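Local coordinates for protein putative Glycosidase (Bacteroides thetaiotaomicron, PDB 3R67) that is a putative glycosidase of unknown function with a beta-propeller fold, at residues P105-D108 with N109-L113; T235-G239 with K240-D244; P308-D311 with F312-S315; L328-N332 with Q333-L337. One frame throughout, in Å; residues are numbered along the deposited sequence.

Interaction 1. Residues P105-D108 with N109-L113; sequences PADD and NQKEL
Asp108 and Gln110 make the tighter half of this contact, an Asx turn in which the carboxylate of Asp108 folds back over the chain that follows it. Gln110 N donates to Asp108 OD1 at 3.0 Å, with an N-H...O angle of 149°, reaching the oxygen from above the carboxylate plane. A chi1 of 54° sets Asp108 CG between its own N and C, which brings OD1 over the next two peptides; OD1 also lies 3.4 Å from Gln110 CB. The same residue opens a type I beta turn, closed by a weak bond of 3.3 Å from Lys111 N to Asp108 O, and the aliphatic part of Lys111 packs on that carbonyl, with Lys111 CG 3.5 Å from Asp108 O.

The looser half faces solvent. Asp107, at the centre of an inverse gamma turn, and Lys111 run side by side in the same direction and join in a salt bridge, Lys111 NZ to Asp107 OD1 at 2.9 Å. The ammonium group comes to the syn side of OD1, 30° out of the carboxylate plane. Here the bent lysine chain reaches back past the turn, its CD 3.6 Å from Asp107 OD1, whereas Gln110 turns its amide inward, away from Asp108.

Gln110 is the N-cap of the short helix 111-114, and the turn leads into that helix from the loop after strand 96-97. Asp108 OD2 forms a salt bridge with Lys159 of strand 158-162, while Gln110 OE1 accepts from Gln138 of strand 132-139, tying the turn to two strands of the neighbouring sheet.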
loop_
_atom_site.group_PDB
_atom_site.type_symbol
_atom_site.label_atom_id
_atom_site.label_comp_id
_atom_site.label_asym_id
_atom_site.label_seq_id
_atom_site.Cartn_x
_atom_site.Cartn_y
_atom_site.Cartn_z
ATOM N N PRO A 105 8.673 15.136 -2.504
ATOM C CA PRO A 105 8.155 16.438 -2.939
ATOM C C PRO A 105 9.288 17.273 -3.546
ATOM O O PRO A 105 10.409 17.297 -3.018
ATOM C CB PRO A 105 7.585 17.048 -1.646
ATOM C CG PRO A 105 8.306 16.424 -0.559
ATOM C CD PRO A 105 8.624 15.017 -1.030
ATOM N N ALA A 106 9.022 17.887 -4.697
ATOM C CA ALA A 106 10.026 18.683 -5.407
ATOM C C ALA A 106 9.399 19.966 -5.952
ATOM O O ALA A 106 8.187 20.182 -5.800
ATOM C CB ALA A 106 10.634 17.857 -6.537
ATOM N N ASP A 107 10.213 20.818 -6.584
ATOM C CA ASP A 107 9.711 22.046 -7.181
ATOM C C ASP A 107 9.161 21.691 -8.557
ATOM O O ASP A 107 9.795 21.959 -9.572
ATOM C CB ASP A 107 10.808 23.122 -7.230
ATOM C CG ASP A 107 10.302 24.499 -7.616
ATOM O OD1 ASP A 107 9.079 24.738 -7.486
ATOM O OD2 ASP A 107 11.142 25.357 -8.012
ATOM N N ASP A 108 7.992 21.024 -8.559
ATOM C CA ASP A 108 7.298 20.489 -9.728
ATOM C C ASP A 108 5.830 20.909 -9.706
ATOM O O ASP A 108 5.417 21.655 -8.808
ATOM C CB ASP A 108 7.440 18.936 -9.752
ATOM C CG ASP A 108 7.005 18.177 -8.493
ATOM O OD1 ASP A 108 6.034 18.613 -7.840
ATOM O OD2 ASP A 108 7.591 17.106 -8.212
ATOM N N ASN A 109 5.036 20.383 -10.672
ATOM C CA ASN A 109 3.601 20.646 -10.865
ATOM C C ASN A 109 2.729 20.140 -9.681
ATOM O O ASN A 109 1.516 20.393 -9.673
ATOM C CB ASN A 109 3.109 19.964 -12.184
ATOM C CG ASN A 109 3.268 18.440 -12.300
ATOM O OD1 ASN A 109 4.208 17.809 -11.785
ATOM N ND2 ASN A 109 2.401 17.823 -13.090
ATOM N N GLN A 110 3.322 19.443 -8.695
ATOM C CA GLN A 110 2.571 18.843 -7.586
ATOM C C GLN A 110 2.906 19.462 -6.224
ATOM O O GLN A 110 2.408 18.961 -5.219
ATOM C CB GLN A 110 2.863 17.324 -7.512
ATOM C CG GLN A 110 2.553 16.555 -8.800
ATOM C CD GLN A 110 1.124 16.746 -9.238
ATOM O OE1 GLN A 110 0.189 16.714 -8.441
ATOM N NE2 GLN A 110 0.924 16.940 -10.519
ATOM N N LYS A 111 3.715 20.542 -6.185
ATOM C CA LYS A 111 4.214 21.186 -4.955
ATOM C C LYS A 111 3.081 21.649 -3.998
ATOM O O LYS A 111 3.242 21.485 -2.788
ATOM C CB LYS A 111 5.129 22.398 -5.259
ATOM C CG LYS A 111 4.529 23.554 -6.067
ATOM C CD LYS A 111 5.568 24.580 -6.555
ATOM C CE LYS A 111 6.213 25.435 -5.495
ATOM N NZ LYS A 111 7.129 26.442 -6.108
ATOM N N GLU A 112 1.956 22.162 -4.511
ATOM C CA GLU A 112 0.865 22.609 -3.632
ATOM C C GLU A 112 0.161 21.436 -2.925
ATOM O O GLU A 112 -0.408 21.619 -1.842
ATOM C CB GLU A 112 -0.179 23.419 -4.406
ATOM C CG GLU A 112 0.337 24.787 -4.853
ATOM C CD GLU A 112 0.734 25.747 -3.745
ATOM O OE1 GLU A 112 -0.166 26.190 -2.992
ATOM O OE2 GLU A 112 1.934 26.108 -3.669
ATOM N N LEU A 113 0.228 20.246 -3.517
ATOM C CA LEU A 113 -0.455 19.080 -3.008
ATOM C C LEU A 113 0.460 18.211 -2.157
ATOM O O LEU A 113 -0.052 17.484 -1.315
ATOM C CB LEU A 113 -1.002 18.266 -4.200
ATOM C CG LEU A 113 -1.844 19.047 -5.213
ATOM C CD1 LEU A 113 -2.317 18.154 -6.337
ATOM C CD2 LEU A 113 -3.033 19.753 -4.557
#

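Interaction 2. Residues T235-G239 with K240-D244; sequences TPREG and KFDSD. With EDO (1,2-ethanediol), chain F.
Pro236, directly after Thr235 with its bound 1,2-ethanediol, lays its ring along the backbone of the returning chain, CG 3.4 Å from Asp244 O. Arg237 then carries most of the contact. Its N donates to Asp242 O at 3.1 Å, and its side chain, bent at chi3 (-69°), swings NE to within 3.0 Å of Asp242 OD1. That oxygen uses its syn lone pair and lies near the guanidinium plane, while the two flat groups stand 81° apart. The bonds from NH2 to the carboxylate are weak; NH2 also donates to Leu301 O, and NH1 pairs with Asp302. Lys240 CG lies over the rim of one guanidinium face and also touches Arg237 CB at 3.7 Å. Glu238 and Gly239 form the corner of a type II beta turn closed by Lys240 N to Arg237 O (3.1 Å), Gly239 taking the positive phi (76°) that this turn requires. A water bridges Glu238 O and Lys240 NZ. A type I turn follows, in which Ser243 OG donates to Lys240 O at 2.8 Å. The two consecutive turns precede strand 245-255, and Asp242 OD2 links them to Tyr263 of strand 258-266 and Arg300 of strand 297-300.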
loop_
_atom_site.group_PDB
_atom_site.type_symbol
_atom_site.label_atom_id
_atom_site.label_comp_id
_atom_site.label_asym_id
_atom_site.label_seq_id
_atom_site.Cartn_x
_atom_site.Cartn_y
_atom_site.Cartn_z
ATOM N N THR A 235 -17.136 -2.369 3.955
ATOM C CA THR A 235 -17.255 -1.360 5.003
ATOM C C THR A 235 -16.819 -1.979 6.325
ATOM O O THR A 235 -16.935 -3.198 6.482
ATOM C CB THR A 235 -18.696 -0.761 5.094
ATOM O OG1 THR A 235 -19.631 -1.799 5.350
ATOM C CG2 THR A 235 -19.110 0.007 3.842
ATOM N N PRO A 236 -16.355 -1.170 7.309
ATOM C CA PRO A 236 -16.000 -1.733 8.622
ATOM C C PRO A 236 -17.166 -2.497 9.262
ATOM O O PRO A 236 -18.343 -2.160 9.051
ATOM C CB PRO A 236 -15.645 -0.490 9.442
ATOM C CG PRO A 236 -15.169 0.503 8.415
ATOM C CD PRO A 236 -16.134 0.293 7.287
ATOM N N ARG A 237 -16.835 -3.552 10.014
ATOM C CA ARG A 237 -17.810 -4.420 10.666
ATOM C C ARG A 237 -17.669 -4.356 12.157
ATOM O O ARG A 237 -16.615 -4.717 12.696
ATOM C CB ARG A 237 -17.652 -5.873 10.211
ATOM C CG ARG A 237 -17.767 -6.117 8.720
ATOM C CD ARG A 237 -17.380 -7.544 8.388
ATOM N NE ARG A 237 -15.946 -7.795 8.591
ATOM C CZ ARG A 237 -15.371 -8.983 8.431
ATOM N NH1 ARG A 237 -16.094 -10.037 8.082
ATOM N NH2 ARG A 237 -14.070 -9.131 8.646
ATOM N N GLU A 238 -18.741 -3.923 12.827
ATOM C CA GLU A 238 -18.822 -3.832 14.282
ATOM C C GLU A 238 -18.517 -5.195 14.909
ATOM O O GLU A 238 -18.974 -6.217 14.387
ATOM C CB GLU A 238 -20.233 -3.343 14.676
ATOM C CG GLU A 238 -20.388 -3.003 16.147
ATOM C CD GLU A 238 -21.712 -2.378 16.551
ATOM O OE1 GLU A 238 -22.735 -2.615 15.866
ATOM O OE2 GLU A 238 -21.723 -1.651 17.569
ATOM N N GLY A 239 -17.711 -5.196 15.970
ATOM C CA GLY A 239 -17.325 -6.407 16.691
ATOM C C GLY A 239 -16.279 -7.270 16.007
ATOM O O GLY A 239 -15.966 -8.345 16.511
ATOM N N LYS A 240 -15.733 -6.831 14.850
ATOM C CA LYS A 240 -14.669 -7.516 14.096
ATOM C C LYS A 240 -13.363 -6.717 14.170
ATOM O O LYS A 240 -13.382 -5.531 14.536
ATOM C CB LYS A 240 -15.065 -7.738 12.612
ATOM C CG LYS A 240 -16.295 -8.618 12.328
ATOM C CD LYS A 240 -16.060 -10.107 12.549
ATOM C CE LYS A 240 -17.201 -10.945 12.039
ATOM N NZ LYS A 240 -18.440 -10.773 12.837
ATOM N N PHE A 241 -12.231 -7.352 13.772
ATOM C CA PHE A 241 -10.904 -6.727 13.746
ATOM C C PHE A 241 -10.869 -5.501 12.812
ATOM O O PHE A 241 -10.033 -4.635 13.003
ATOM C CB PHE A 241 -9.844 -7.742 13.289
ATOM C CG PHE A 241 -9.883 -8.099 11.814
ATOM C CD1 PHE A 241 -10.809 -9.015 11.327
ATOM C CD2 PHE A 241 -8.998 -7.512 10.916
ATOM C CE1 PHE A 241 -10.837 -9.345 9.977
ATOM C CE2 PHE A 241 -9.060 -7.807 9.547
ATOM C CZ PHE A 241 -9.957 -8.743 9.092
ATOM N N ASP A 242 -11.719 -5.464 11.773
ATOM C CA ASP A 242 -11.786 -4.362 10.806
ATOM C C ASP A 242 -13.017 -3.477 11.120
ATOM O O ASP A 242 -13.748 -3.071 10.220
ATOM C CB ASP A 242 -11.828 -4.920 9.357
ATOM C CG ASP A 242 -12.992 -5.842 8.998
ATOM O OD1 ASP A 242 -13.716 -6.287 9.923
ATOM O OD2 ASP A 242 -13.157 -6.145 7.796
ATOM N N SER A 243 -13.233 -3.189 12.411
ATOM C CA SER A 243 -14.376 -2.433 12.931
ATOM C C SER A 243 -14.194 -0.923 12.804
ATOM O O SER A 243 -15.193 -0.212 12.810
ATOM C CB SER A 243 -14.622 -2.783 14.394
ATOM O OG SER A 243 -13.420 -2.827 15.142
ATOM N N ASP A 244 -12.958 -0.423 12.673
ATOM C CA ASP A 244 -12.742 1.018 12.524
ATOM C C ASP A 244 -12.469 1.348 11.063
ATOM O O ASP A 244 -13.134 2.222 10.503
ATOM C CB ASP A 244 -11.588 1.525 13.428
ATOM C CG ASP A 244 -11.488 3.035 13.611
ATOM O OD1 ASP A 244 -12.472 3.743 13.307
ATOM O OD2 ASP A 244 -10.470 3.496 14.163
HETATM C C1 EDO F . -19.433 -4.924 3.239
HETATM O O1 EDO F . -19.383 -4.832 4.678
HETATM C C2 EDO F . -20.720 -4.386 2.611
HETATM O O2 EDO F . -20.875 -2.972 2.839
HETATM O O HOH W 1 -19.309 -8.913 14.985
#

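Interaction 3. Residues P308-D311 with F312-S315; sequences PESD and FEKS
Glu313 reaches back to Glu309 and Ser310 at the start of the one-turn helix 311-314: Ser310 is the N-cap, and the glutamate three residues on accepts its backbone N-H, although the serine side chain returns no capping bond. Glu313 CB starts 3.4 Å from Ser310 O. With chi1 at -66°, CG stands beside the backbone N, 4.0 Å from Ser310 CB, and the chain runs on extended. CD passes 3.7 Å from Ser310 N. At the tip, OE1 is gripped by two backbone donors. Glu309 N meets it nearly head-on along the C-O bond at 2.8 Å; Ser310 N comes at 3.0 Å with an almost straight N-H...O angle of 175°, but from above the carboxylate plane. Arg19 adds a salt bridge to OE1, which would favour the charged carboxylate. OE2 turns to Tyr339 OH of strand 334-341 and receives a weak bond from a water that also touches Ser310 OG.

The backbone completes the turn through Lys314 N to Ser310 O at 3.0 Å, and the lysine chain extends past the carbonyls of Pro308 and Glu309. Pro308 and Glu313 both rest on Val323 of strand 323-331. Ser310 CB also sits over one face of the Phe312 ring in a CH-pi contact, 3.9 Å from the ring centroid.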
loop_
_atom_site.group_PDB
_atom_site.type_symbol
_atom_site.label_atom_id
_atom_site.label_comp_id
_atom_site.label_asym_id
_atom_site.label_seq_id
_atom_site.Cartn_x
_atom_site.Cartn_y
_atom_site.Cartn_z
ATOM N N PRO A 308 0.076 -8.293 14.475
ATOM C CA PRO A 308 1.371 -7.923 15.070
ATOM C C PRO A 308 1.831 -8.995 16.067
ATOM O O PRO A 308 1.068 -9.399 16.943
ATOM C CB PRO A 308 1.069 -6.576 15.744
ATOM C CG PRO A 308 -0.112 -6.037 15.007
ATOM C CD PRO A 308 -0.944 -7.267 14.784
ATOM N N GLU A 309 3.068 -9.485 15.904
ATOM C CA GLU A 309 3.588 -10.591 16.716
ATOM C C GLU A 309 4.996 -10.295 17.256
ATOM O O GLU A 309 5.308 -10.670 18.378
ATOM C CB GLU A 309 3.612 -11.842 15.827
ATOM C CG GLU A 309 3.709 -13.183 16.524
ATOM C CD GLU A 309 3.395 -14.319 15.567
ATOM O OE1 GLU A 309 2.223 -14.456 15.128
ATOM O OE2 GLU A 309 4.337 -15.084 15.263
ATOM N N SER A 310 5.835 -9.622 16.463
ATOM C CA SER A 310 7.194 -9.253 16.856
ATOM C C SER A 310 7.193 -7.928 17.618
ATOM O O SER A 310 6.228 -7.177 17.518
ATOM C CB SER A 310 8.076 -9.163 15.627
ATOM O OG SER A 310 8.063 -10.419 14.968
ATOM N N ASP A 311 8.251 -7.648 18.397
ATOM C CA ASP A 311 8.326 -6.428 19.195
ATOM C C ASP A 311 8.195 -5.172 18.347
ATOM O O ASP A 311 7.361 -4.326 18.693
ATOM C CB ASP A 311 9.626 -6.368 19.993
ATOM C CG ASP A 311 9.562 -7.180 21.272
ATOM O OD1 ASP A 311 8.485 -7.774 21.556
ATOM O OD2 ASP A 311 10.560 -7.175 22.028
ATOM N N PHE A 312 8.937 -5.086 17.213
ATOM C CA PHE A 312 8.891 -3.940 16.296
ATOM C C PHE A 312 7.503 -3.837 15.599
ATOM O O PHE A 312 7.139 -2.748 15.147
ATOM C CB PHE A 312 10.021 -3.998 15.254
ATOM C CG PHE A 312 10.168 -5.313 14.531
ATOM C CD1 PHE A 312 10.943 -6.338 15.066
ATOM C CD2 PHE A 312 9.558 -5.520 13.296
ATOM C CE1 PHE A 312 11.089 -7.550 14.386
ATOM C CE2 PHE A 312 9.677 -6.748 12.637
ATOM C CZ PHE A 312 10.433 -7.753 13.191
ATOM N N GLU A 313 6.711 -4.914 15.588
ATOM C CA GLU A 313 5.374 -4.892 14.986
ATOM C C GLU A 313 4.316 -4.360 15.956
ATOM O O GLU A 313 3.410 -3.640 15.535
ATOM C CB GLU A 313 4.957 -6.294 14.513
ATOM C CG GLU A 313 5.792 -6.842 13.367
ATOM C CD GLU A 313 5.550 -8.300 13.038
ATOM O OE1 GLU A 313 4.744 -8.957 13.738
ATOM O OE2 GLU A 313 6.228 -8.809 12.122
ATOM N N LYS A 314 4.415 -4.746 17.235
ATOM C CA LYS A 314 3.457 -4.423 18.304
ATOM C C LYS A 314 3.608 -2.991 18.814
ATOM O O LYS A 314 2.625 -2.454 19.313
ATOM C CB LYS A 314 3.637 -5.394 19.492
ATOM C CG LYS A 314 3.215 -6.826 19.194
ATOM C CD LYS A 314 3.364 -7.727 20.391
ATOM C CE LYS A 314 2.747 -9.077 20.130
ATOM N NZ LYS A 314 2.852 -9.978 21.310
ATOM N N SER A 315 4.823 -2.385 18.729
ATOM C CA SER A 315 5.043 -1.034 19.247
ATOM C C SER A 315 6.120 -0.281 18.454
ATOM O O SER A 315 7.186 -0.817 18.159
ATOM C CB SER A 315 5.447 -1.099 20.719
ATOM O OG SER A 315 5.547 0.186 21.318
HETATM O O HOH W 2 3.529 -12.933 20.368
HETATM O O HOH W 3 9.170 -10.393 11.880
#

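Interaction 4. Residues L328-N332 with Q333-L337; sequences LVFHN and QKWYL. With EDO (1,2-ethanediol), chain K.
Phe330 CB sits squarely over the six-membered ring of Trp335, 3.5 Å from its centroid in a CH-pi contact, and with CG anti to the backbone N (chi1 -176°) the phenyl ring continues across the indole towards the pyrrole end. There Phe330 CD1 lies 3.4 Å from Trp335 NE1, the two ring planes inclined at 37°. Leu328 CG packs against the indole's benzo side, 3.7 Å from Trp335 CE3, and the Leu328 and Leu337 methyls extend this apolar face towards Pro250 of strand 245-255. On the other face of the sheet Val329 CG2 meets Tyr336 CB at 3.8 Å. The two strands, 323-331 and 334-341, form a beta hairpin closed by a two-residue type I' turn in which Asn332 and Gln333 take positive phi. Val329 and Tyr336 pair through two bonds, the shorter Tyr336 N to Val329 O (2.8 Å), and His331 N reaches Lys334 O at 2.9 Å beside the turn, whereas Lys334 N approaches His331 O from well above the carbonyl plane. That oxygen also lies at the edge of the Tyr336 ring. His331 NE2 binds Asp90 O. Outermost, a water spans Tyr336 OH and Asn332 O; farther from the turn, Leu328 O accepts from O2 of a 1,2-ethanediol at 2.6 Å.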
loop_
_atom_site.group_PDB
_atom_site.type_symbol
_atom_site.label_atom_id
_atom_site.label_comp_id
_atom_site.label_asym_id
_atom_site.label_seq_id
_atom_site.Cartn_x
_atom_site.Cartn_y
_atom_site.Cartn_z
ATOM N N LEU A 328 3.266 -6.863 -2.473
ATOM C CA LEU A 328 3.082 -8.311 -2.729
ATOM C C LEU A 328 3.723 -8.691 -4.060
ATOM O O LEU A 328 3.380 -8.106 -5.096
ATOM C CB LEU A 328 1.581 -8.686 -2.724
ATOM C CG LEU A 328 1.203 -10.198 -2.843
ATOM C CD1 LEU A 328 1.839 -11.039 -1.748
ATOM C CD2 LEU A 328 -0.314 -10.404 -2.843
ATOM N N VAL A 329 4.683 -9.637 -4.034
ATOM C CA VAL A 329 5.367 -10.048 -5.262
ATOM C C VAL A 329 5.437 -11.571 -5.323
ATOM O O VAL A 329 5.479 -12.239 -4.294
ATOM C CB VAL A 329 6.798 -9.418 -5.439
ATOM C CG1 VAL A 329 6.737 -7.892 -5.469
ATOM C CG2 VAL A 329 7.797 -9.892 -4.379
ATOM N N PHE A 330 5.466 -12.107 -6.553
ATOM C CA PHE A 330 5.639 -13.527 -6.816
ATOM C C PHE A 330 7.037 -13.696 -7.365
ATOM O O PHE A 330 7.361 -13.164 -8.424
ATOM C CB PHE A 330 4.540 -14.063 -7.751
ATOM C CG PHE A 330 4.602 -15.549 -7.986
ATOM C CD1 PHE A 330 4.396 -16.444 -6.942
ATOM C CD2 PHE A 330 4.809 -16.056 -9.263
ATOM C CE1 PHE A 330 4.409 -17.829 -7.176
ATOM C CE2 PHE A 330 4.799 -17.430 -9.499
ATOM C CZ PHE A 330 4.618 -18.311 -8.456
ATOM N N HIS A 331 7.901 -14.329 -6.577
ATOM C CA HIS A 331 9.325 -14.427 -6.892
ATOM C C HIS A 331 9.850 -15.791 -6.515
ATOM O O HIS A 331 9.660 -16.245 -5.389
ATOM C CB HIS A 331 10.077 -13.312 -6.135
ATOM C CG HIS A 331 11.521 -13.194 -6.479
ATOM N ND1 HIS A 331 11.942 -12.610 -7.670
ATOM C CD2 HIS A 331 12.607 -13.509 -5.742
ATOM C CE1 HIS A 331 13.263 -12.634 -7.637
ATOM N NE2 HIS A 331 13.713 -13.176 -6.504
ATOM N N ASN A 332 10.478 -16.460 -7.476
ATOM C CA ASN A 332 11.012 -17.819 -7.372
ATOM C C ASN A 332 9.967 -18.775 -6.706
ATOM O O ASN A 332 10.280 -19.470 -5.739
ATOM C CB ASN A 332 12.348 -17.847 -6.615
ATOM C CG ASN A 332 13.450 -16.996 -7.184
ATOM O OD1 ASN A 332 14.256 -16.455 -6.437
ATOM N ND2 ASN A 332 13.516 -16.821 -8.489
ATOM N N GLN A 333 8.728 -18.774 -7.249
ATOM C CA GLN A 333 7.578 -19.643 -6.934
ATOM C C GLN A 333 7.055 -19.490 -5.482
ATOM O O GLN A 333 6.391 -20.394 -4.958
ATOM C CB GLN A 333 7.917 -21.118 -7.179
ATOM C CG GLN A 333 8.438 -21.444 -8.592
ATOM C CD GLN A 333 7.925 -20.575 -9.717
ATOM O OE1 GLN A 333 6.744 -20.564 -10.066
ATOM N NE2 GLN A 333 8.810 -19.742 -10.239
ATOM N N LYS A 334 7.254 -18.321 -4.883
ATOM C CA LYS A 334 6.721 -17.991 -3.560
ATOM C C LYS A 334 6.180 -16.574 -3.583
ATOM O O LYS A 334 6.620 -15.784 -4.408
ATOM C CB LYS A 334 7.786 -18.156 -2.450
ATOM C CG LYS A 334 8.240 -19.583 -2.221
ATOM C CD LYS A 334 9.255 -19.630 -1.111
ATOM C CE LYS A 334 9.756 -21.026 -0.853
ATOM N NZ LYS A 334 10.790 -21.041 0.216
ATOM N N TRP A 335 5.233 -16.260 -2.683
ATOM C CA TRP A 335 4.667 -14.924 -2.528
ATOM C C TRP A 335 5.297 -14.235 -1.341
ATOM O O TRP A 335 5.345 -14.805 -0.243
ATOM C CB TRP A 335 3.144 -14.971 -2.383
ATOM C CG TRP A 335 2.449 -15.354 -3.653
ATOM C CD1 TRP A 335 2.059 -16.604 -4.037
ATOM C CD2 TRP A 335 2.062 -14.465 -4.714
ATOM N NE1 TRP A 335 1.446 -16.549 -5.269
ATOM C CE2 TRP A 335 1.434 -15.247 -5.708
ATOM C CE3 TRP A 335 2.182 -13.070 -4.919
ATOM C CZ2 TRP A 335 0.924 -14.685 -6.895
ATOM C CZ3 TRP A 335 1.676 -12.514 -6.095
ATOM C CH2 TRP A 335 1.038 -13.313 -7.054
ATOM N N TYR A 336 5.813 -13.013 -1.574
ATOM C CA TYR A 336 6.479 -12.181 -0.568
ATOM C C TYR A 336 5.611 -10.978 -0.274
ATOM O O TYR A 336 5.296 -10.210 -1.177
ATOM C CB TYR A 336 7.889 -11.764 -1.051
ATOM C CG TYR A 336 8.822 -12.944 -1.195
ATOM C CD1 TYR A 336 8.766 -13.770 -2.314
ATOM C CD2 TYR A 336 9.750 -13.247 -0.207
ATOM C CE1 TYR A 336 9.604 -14.869 -2.442
ATOM C CE2 TYR A 336 10.612 -14.331 -0.338
ATOM C CZ TYR A 336 10.527 -15.148 -1.454
ATOM O OH TYR A 336 11.348 -16.242 -1.586
ATOM N N LEU A 337 5.188 -10.855 0.984
ATOM C CA LEU A 337 4.303 -9.792 1.473
ATOM C C LEU A 337 5.123 -8.803 2.296
ATOM O O LEU A 337 5.714 -9.191 3.310
ATOM C CB LEU A 337 3.153 -10.426 2.300
ATOM C CG LEU A 337 2.022 -9.499 2.787
ATOM C CD1 LEU A 337 1.233 -8.922 1.615
ATOM C CD2 LEU A 337 1.062 -10.250 3.675
HETATM C C1 EDO K . 3.654 -5.917 -7.858
HETATM O O1 EDO K . 4.072 -5.868 -9.223
HETATM C C2 EDO K . 2.147 -6.133 -7.762
HETATM O O2 EDO K . 1.806 -6.502 -6.415
HETATM O O HOH W 4 11.399 -17.999 -3.441
#

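How the interactions relate
Interaction 4 is the buried member of the set, a hairpin ruled by aromatic and aliphatic contacts; interactions 1 and 3 are surface contacts at the starts of short helices, and interaction 2, partly buried, is a loop held by an arginine-aspartate pair. At both helix starts a carboxylate accepts from backbone N-H, one in interaction 1 and two in interaction 3, but the acid precedes the helix in the former and lies within it in the latter. Interactions 3 and 4 are neighbours in the chain: helix 311-314 precedes strand 323-331 and packs on the hairpin, although the nearest atoms of the two contacts are about 9 Å apart. Interaction 1 stands across the chain's centre from interaction 4, their centres about 34 Å apart.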